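Long-range contacts in magnesium transporter, putative (Shewanella oneidensis MR-1, PDB 3KXR), which probably moves magnesium or a similar cation across the membrane, this piece being a soluble part of it that holds a pair of CBS domains: residues Q63-S68 and R78-I83; D86-L91 and I160-L165. All coordinates share one frame; numbering follows the deposited sequence.

Interaction 1: residues Q63-S68 and R78-I83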
loop_
_atom_site.group_PDB
_atom_site.type_symbol
_atom_site.label_atom_id
_atom_site.label_comp_id
_atom_site.label_asym_id
_atom_site.label_seq_id
_atom_site.Cartn_x
_atom_site.Cartn_y
_atom_site.Cartn_z
ATOM N N GLN A 63 4.872 -17.382 1.872
ATOM C CA GLN A 63 4.800 -17.589 3.335
ATOM C C GLN A 63 5.525 -18.831 3.787
ATOM O O GLN A 63 5.132 -19.942 3.463
ATOM C CB GLN A 63 3.337 -17.720 3.795
ATOM C CG GLN A 63 2.817 -16.461 4.358
ATOM C CD GLN A 63 1.321 -16.387 4.458
ATOM O OE1 GLN A 63 0.760 -16.538 5.547
ATOM N NE2 GLN A 63 0.666 -16.077 3.340
HETATM N N MSE A 64 6.569 -18.654 4.563
HETATM C CA MSE A 64 7.346 -19.782 4.976
HETATM C C MSE A 64 8.281 -19.436 6.105
HETATM O O MSE A 64 8.587 -18.300 6.358
HETATM C CB MSE A 64 8.168 -20.283 3.791
HETATM C CG MSE A 64 9.121 -19.238 3.268
HETATM SE SE MSE A 64 10.174 -19.850 1.740
HETATM C CE MSE A 64 10.769 -18.088 1.008
ATOM N N LEU A 65 8.759 -20.459 6.778
ATOM C CA LEU A 65 9.828 -20.304 7.741
ATOM C C LEU A 65 11.197 -20.414 7.003
ATOM O O LEU A 65 11.566 -21.454 6.484
ATOM C CB LEU A 65 9.636 -21.340 8.863
ATOM C CG LEU A 65 8.863 -20.911 10.137
ATOM C CD1 LEU A 65 7.630 -20.088 9.903
ATOM C CD2 LEU A 65 8.575 -22.128 11.004
ATOM N N VAL A 66 11.925 -19.304 6.928
ATOM C CA VAL A 66 13.252 -19.283 6.325
ATOM C C VAL A 66 14.238 -18.467 7.208
ATOM O O VAL A 66 13.865 -17.461 7.802
ATOM C CB VAL A 66 13.183 -18.710 4.877
ATOM C CG1 VAL A 66 12.398 -17.406 4.877
ATOM C CG2 VAL A 66 14.566 -18.528 4.304
ATOM N N LEU A 67 15.483 -18.925 7.312
ATOM C CA LEU A 67 16.534 -18.195 8.023
ATOM C C LEU A 67 17.835 -18.273 7.218
ATOM O O LEU A 67 18.037 -19.206 6.420
ATOM C CB LEU A 67 16.732 -18.788 9.432
ATOM C CG LEU A 67 15.650 -18.597 10.509
ATOM C CD1 LEU A 67 15.933 -19.413 11.735
ATOM C CD2 LEU A 67 15.545 -17.121 10.871
ATOM N N SER A 68 18.721 -17.313 7.414
ATOM C CA SER A 68 19.991 -17.323 6.701
ATOM C C SER A 68 20.941 -18.322 7.359
ATOM O O SER A 68 20.677 -18.862 8.430
ATOM C CB SER A 68 20.659 -15.944 6.709
ATOM O OG SER A 68 21.177 -15.656 8.015
ATOM N N ARG A 78 12.612 -20.672 18.225
ATOM C CA ARG A 78 11.742 -19.556 18.501
ATOM C C ARG A 78 10.786 -19.300 17.316
ATOM O O ARG A 78 9.641 -18.894 17.496
ATOM C CB ARG A 78 12.601 -18.346 18.828
ATOM C CG ARG A 78 11.824 -17.096 18.952
ATOM C CD ARG A 78 12.633 -15.992 19.574
ATOM N NE ARG A 78 11.792 -14.812 19.780
ATOM C CZ ARG A 78 12.255 -13.570 19.831
ATOM N NH1 ARG A 78 13.550 -13.335 19.679
ATOM N NH2 ARG A 78 11.428 -12.559 20.030
ATOM N N PHE A 79 11.241 -19.574 16.099
ATOM C CA PHE A 79 10.400 -19.374 14.921
ATOM C C PHE A 79 9.205 -20.327 14.940
ATOM O O PHE A 79 8.067 -19.958 14.635
ATOM C CB PHE A 79 11.225 -19.618 13.641
ATOM C CG PHE A 79 10.945 -18.643 12.515
ATOM C CD1 PHE A 79 9.736 -17.975 12.413
ATOM C CD2 PHE A 79 11.897 -18.447 11.520
ATOM C CE1 PHE A 79 9.497 -17.107 11.355
ATOM C CE2 PHE A 79 11.672 -17.587 10.448
ATOM C CZ PHE A 79 10.483 -16.914 10.355
ATOM N N PHE A 80 9.475 -21.572 15.291
ATOM C CA PHE A 80 8.432 -22.555 15.299
ATOM C C PHE A 80 7.469 -22.260 16.423
ATOM O O PHE A 80 6.318 -22.557 16.303
ATOM C CB PHE A 80 8.992 -23.928 15.533
ATOM C CG PHE A 80 9.543 -24.565 14.344
ATOM C CD1 PHE A 80 8.728 -24.876 13.286
ATOM C CD2 PHE A 80 10.884 -24.932 14.297
ATOM C CE1 PHE A 80 9.254 -25.496 12.157
ATOM C CE2 PHE A 80 11.409 -25.572 13.184
ATOM C CZ PHE A 80 10.582 -25.849 12.108
ATOM N N ARG A 81 7.944 -21.700 17.525
ATOM C CA ARG A 81 7.060 -21.472 18.677
ATOM C C ARG A 81 6.240 -20.172 18.519
ATOM O O ARG A 81 5.142 -20.068 19.064
ATOM C CB ARG A 81 7.828 -21.490 20.008
ATOM C CG ARG A 81 8.374 -22.901 20.447
ATOM C CD ARG A 81 7.318 -23.888 21.033
ATOM N N ARG A 82 6.738 -19.204 17.755
ATOM C CA ARG A 82 6.100 -17.886 17.702
ATOM C C ARG A 82 5.145 -17.690 16.526
ATOM O O ARG A 82 4.445 -16.728 16.477
ATOM C CB ARG A 82 7.175 -16.816 17.615
ATOM C CG ARG A 82 7.769 -16.687 16.193
ATOM C CD ARG A 82 9.058 -15.873 16.141
ATOM N NE ARG A 82 8.911 -14.518 16.695
ATOM C CZ ARG A 82 9.857 -13.573 16.653
ATOM N NH1 ARG A 82 11.040 -13.804 16.067
ATOM N NH2 ARG A 82 9.619 -12.390 17.210
ATOM N N ILE A 83 5.171 -18.581 15.555
ATOM C CA ILE A 83 4.401 -18.435 14.324
ATOM C C ILE A 83 3.530 -19.640 14.164
ATOM O O ILE A 83 3.984 -20.761 14.379
ATOM C CB ILE A 83 5.324 -18.402 13.081
ATOM C CG1 ILE A 83 5.981 -17.038 12.939
ATOM C CG2 ILE A 83 4.560 -18.645 11.866
ATOM C CD1 ILE A 83 5.070 -15.851 13.338
#
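Leu65 lays its branched end over one face of the Phe79 ring. Its CG stands 3.9 Å from the ring centroid and only 13° off the ring normal, a CH-pi contact placed squarely over the centre of the aromatic. From there the two methyls part company. CD1 stays above the rim of the same ring, 3.8 Å from Phe79 CE1, and also meets the CG2 methyl of Ile83; the branch CD2 turns to Phe80 instead, 3.6 Å from that ring's CD1 and approaching it at a slant. One leucine thus touches Phe79 and Phe80 of the helix and Ile83 just past its end.

The edge of the Phe79 ring is occupied as well. The carbonyl oxygen of Val66 lies near the ring plane, 3.4 Å from Phe79 CE2, so the slightly positive C-H rim points at a partly negative oxygen. Leu67 flanks the same edge, its CG 3.9 Å from Phe79 CD2. With CG anti to its carbonyl carbon (chi1 -70°), Leu67 runs past Phe79 in the opposite sense. Face and edge contacts together probably leave the ring little freedom to tilt.

This is mainly apolar packing of the 65-67 run on the end of helix 73-82, inside the beta-alpha-beta unit made by strand 66-68, helix 73-82 and strand 90-94 of the first CBS domain. Leu91 of the last strand touches Leu65, Phe79 and Phe80. Trp21 of the second subunit meets Phe79 edge-to-face, which ties this core to the assembly. Strand 66-68 is bonded through its backbone to strand 90-94, helix 73-82 packs against that pair, and helix 106-109 borders Phe80 with Arg106 and Ile109.

Interaction 2: residues D86-L91 and I160-L165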
loop_
_atom_site.group_PDB
_atom_site.type_symbol
_atom_site.label_atom_id
_atom_site.label_comp_id
_atom_site.label_asym_id
_atom_site.label_seq_id
_atom_site.Cartn_x
_atom_site.Cartn_y
_atom_site.Cartn_z
ATOM N N ASP A 86 0.034 -22.880 8.376
ATOM C CA ASP A 86 -0.537 -24.087 7.821
ATOM C C ASP A 86 0.549 -25.018 7.256
ATOM O O ASP A 86 1.489 -24.569 6.589
ATOM C CB ASP A 86 -1.538 -23.711 6.722
ATOM C CG ASP A 86 -2.402 -24.868 6.293
ATOM O OD1 ASP A 86 -2.844 -25.652 7.154
ATOM O OD2 ASP A 86 -2.656 -24.993 5.084
ATOM N N CYS A 87 0.420 -26.310 7.529
ATOM C CA CYS A 87 1.293 -27.318 6.948
ATOM C C CYS A 87 2.730 -26.992 7.098
ATOM O O CYS A 87 3.466 -26.960 6.123
ATOM C CB CYS A 87 1.047 -27.454 5.460
ATOM S SG CYS A 87 -0.329 -28.437 5.134
ATOM N N ASN A 88 3.142 -26.765 8.328
ATOM C CA ASN A 88 4.465 -26.314 8.554
ATOM C C ASN A 88 5.104 -27.150 9.597
ATOM O O ASN A 88 4.646 -27.181 10.721
ATOM C CB ASN A 88 4.444 -24.881 9.013
ATOM C CG ASN A 88 5.827 -24.365 9.345
ATOM O OD1 ASN A 88 6.026 -23.816 10.428
ATOM N ND2 ASN A 88 6.794 -24.544 8.417
ATOM N N ASP A 89 6.159 -27.855 9.228
ATOM C CA ASP A 89 7.042 -28.384 10.249
ATOM C C ASP A 89 8.499 -28.447 9.820
ATOM O O ASP A 89 9.273 -29.199 10.388
ATOM C CB ASP A 89 6.542 -29.744 10.719
ATOM C CG ASP A 89 6.834 -30.811 9.731
ATOM O OD1 ASP A 89 7.215 -30.459 8.571
ATOM O OD2 ASP A 89 6.720 -31.993 10.128
ATOM N N ASN A 90 8.860 -27.623 8.838
ATOM C CA ASN A 90 10.221 -27.511 8.365
ATOM C C ASN A 90 10.579 -26.056 8.242
ATOM O O ASN A 90 9.722 -25.186 8.148
ATOM C CB ASN A 90 10.388 -28.210 7.012
ATOM C CG ASN A 90 10.392 -29.689 7.138
ATOM O OD1 ASN A 90 10.666 -30.220 8.202
ATOM N ND2 ASN A 90 10.083 -30.380 6.067
ATOM N N LEU A 91 11.872 -25.802 8.206
ATOM C CA LEU A 91 12.364 -24.442 8.070
ATOM C C LEU A 91 13.536 -24.452 7.082
ATOM O O LEU A 91 14.350 -25.383 7.075
ATOM C CB LEU A 91 12.727 -23.940 9.456
ATOM C CG LEU A 91 13.261 -22.551 9.718
ATOM C CD1 LEU A 91 12.942 -22.161 11.164
ATOM C CD2 LEU A 91 14.744 -22.613 9.476
ATOM N N ILE A 160 12.204 -19.371 -3.637
ATOM C CA ILE A 160 11.152 -18.383 -3.852
ATOM C C ILE A 160 9.890 -18.605 -3.014
ATOM O O ILE A 160 9.047 -17.706 -2.922
ATOM C CB ILE A 160 10.782 -18.267 -5.318
ATOM C CG1 ILE A 160 10.091 -19.540 -5.787
ATOM C CG2 ILE A 160 12.042 -17.944 -6.152
ATOM C CD1 ILE A 160 9.855 -19.554 -7.302
ATOM N N GLY A 161 9.748 -19.768 -2.392
ATOM C CA GLY A 161 8.544 -20.054 -1.595
ATOM C C GLY A 161 8.345 -21.537 -1.346
ATOM O O GLY A 161 9.270 -22.325 -1.493
ATOM N N ARG A 162 7.134 -21.930 -0.981
ATOM C CA ARG A 162 6.871 -23.339 -0.710
ATOM C C ARG A 162 5.530 -23.765 -1.279
ATOM O O ARG A 162 4.693 -22.925 -1.582
ATOM C CB ARG A 162 6.866 -23.574 0.789
ATOM C CG ARG A 162 5.607 -23.099 1.447
ATOM C CD ARG A 162 5.709 -23.105 2.943
ATOM N NE ARG A 162 4.462 -22.632 3.517
ATOM C CZ ARG A 162 3.714 -23.249 4.435
ATOM N NH1 ARG A 162 4.040 -24.426 4.967
ATOM N NH2 ARG A 162 2.599 -22.672 4.829
ATOM N N VAL A 163 5.343 -25.075 -1.396
ATOM C CA VAL A 163 4.050 -25.633 -1.693
ATOM C C VAL A 163 3.652 -26.594 -0.614
ATOM O O VAL A 163 4.458 -27.383 -0.190
ATOM C CB VAL A 163 4.098 -26.395 -2.975
ATOM C CG1 VAL A 163 2.736 -27.046 -3.211
ATOM C CG2 VAL A 163 4.417 -25.428 -4.090
ATOM N N THR A 164 2.415 -26.537 -0.171
ATOM C CA THR A 164 1.989 -27.366 0.936
ATOM C C THR A 164 1.254 -28.639 0.506
ATOM O O THR A 164 0.767 -28.740 -0.602
ATOM C CB THR A 164 1.053 -26.615 1.835
ATOM O OG1 THR A 164 -0.104 -26.281 1.080
ATOM C CG2 THR A 164 1.684 -25.346 2.397
ATOM N N LEU A 165 1.164 -29.601 1.411
ATOM C CA LEU A 165 0.370 -30.785 1.164
ATOM C C LEU A 165 -1.089 -30.427 0.863
ATOM O O LEU A 165 -1.687 -30.976 -0.034
ATOM C CB LEU A 165 0.446 -31.747 2.350
ATOM C CG LEU A 165 -0.360 -33.032 2.167
ATOM C CD1 LEU A 165 -0.016 -33.799 0.875
ATOM C CD2 LEU A 165 -0.111 -33.889 3.330
#
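The carbonyl oxygen of Asp86 is gripped by both terminal nitrogens of Arg162: NH2 of Arg162 reaches Asp86 O at 2.8 Å, and NH1 of Arg162 reaches the same Asp86 O at 3.0 Å. The oxygen lies within 3° of the guanidinium plane, so the fork closes on it end-on. A weak, bent bond from Arg162 NH1 to Cys87 O, also 2.8 Å, adds a second backbone carbonyl. The chain of Arg162 is extended from CG to NE, which carries the flat group across to the 86-87 turn.

The CG2 methyl of Thr164 lies over one face of that group, 3.5 Å above its plane. Beside it, Cys87 CB packs on Thr164 CB at 3.7 Å. Thr164 OG1 itself serves the next helix, capping Ala167 N.

Glu149 makes a salt bridge with Arg162 NH1 and also accepts from Asn88 ND2 and the Asp89 and Asn90 backbone, binding charge and loop together. A leucine in place of Arg162 would probably leave the carbonyls of Asp86 and Cys87 without these donors and Glu149 without its cationic mate.

The contact joins the two CBS domains: the loop leading into strand 90-94 lies against strand 159-164 of the second domain, just before helix 165-176, whose Arg166 pairs with Asp86.

Overall arrangement
Interaction 1 closes before interaction 2 opens along the chain, and their centres lie 11 Å apart. Both reach the first domain's sheet, where strands 66-68 and 90-94 are parallel neighbours. Interaction 1 packs helix 73-82 inside that domain; interaction 2 begins in the loop after this helix and crosses to strand 159-164, an outer strand, within this chain, of the second domain's sheet. The two contacts also touch: Gln63 O takes a weak bond from Arg162 NE, and Met64 packs against Gly161. In the 63-65 run, then, Gln63 and Met64 meet the second domain while Leu65 next to them packs into the first, consistent with the CBS pair behaving as one compact unit.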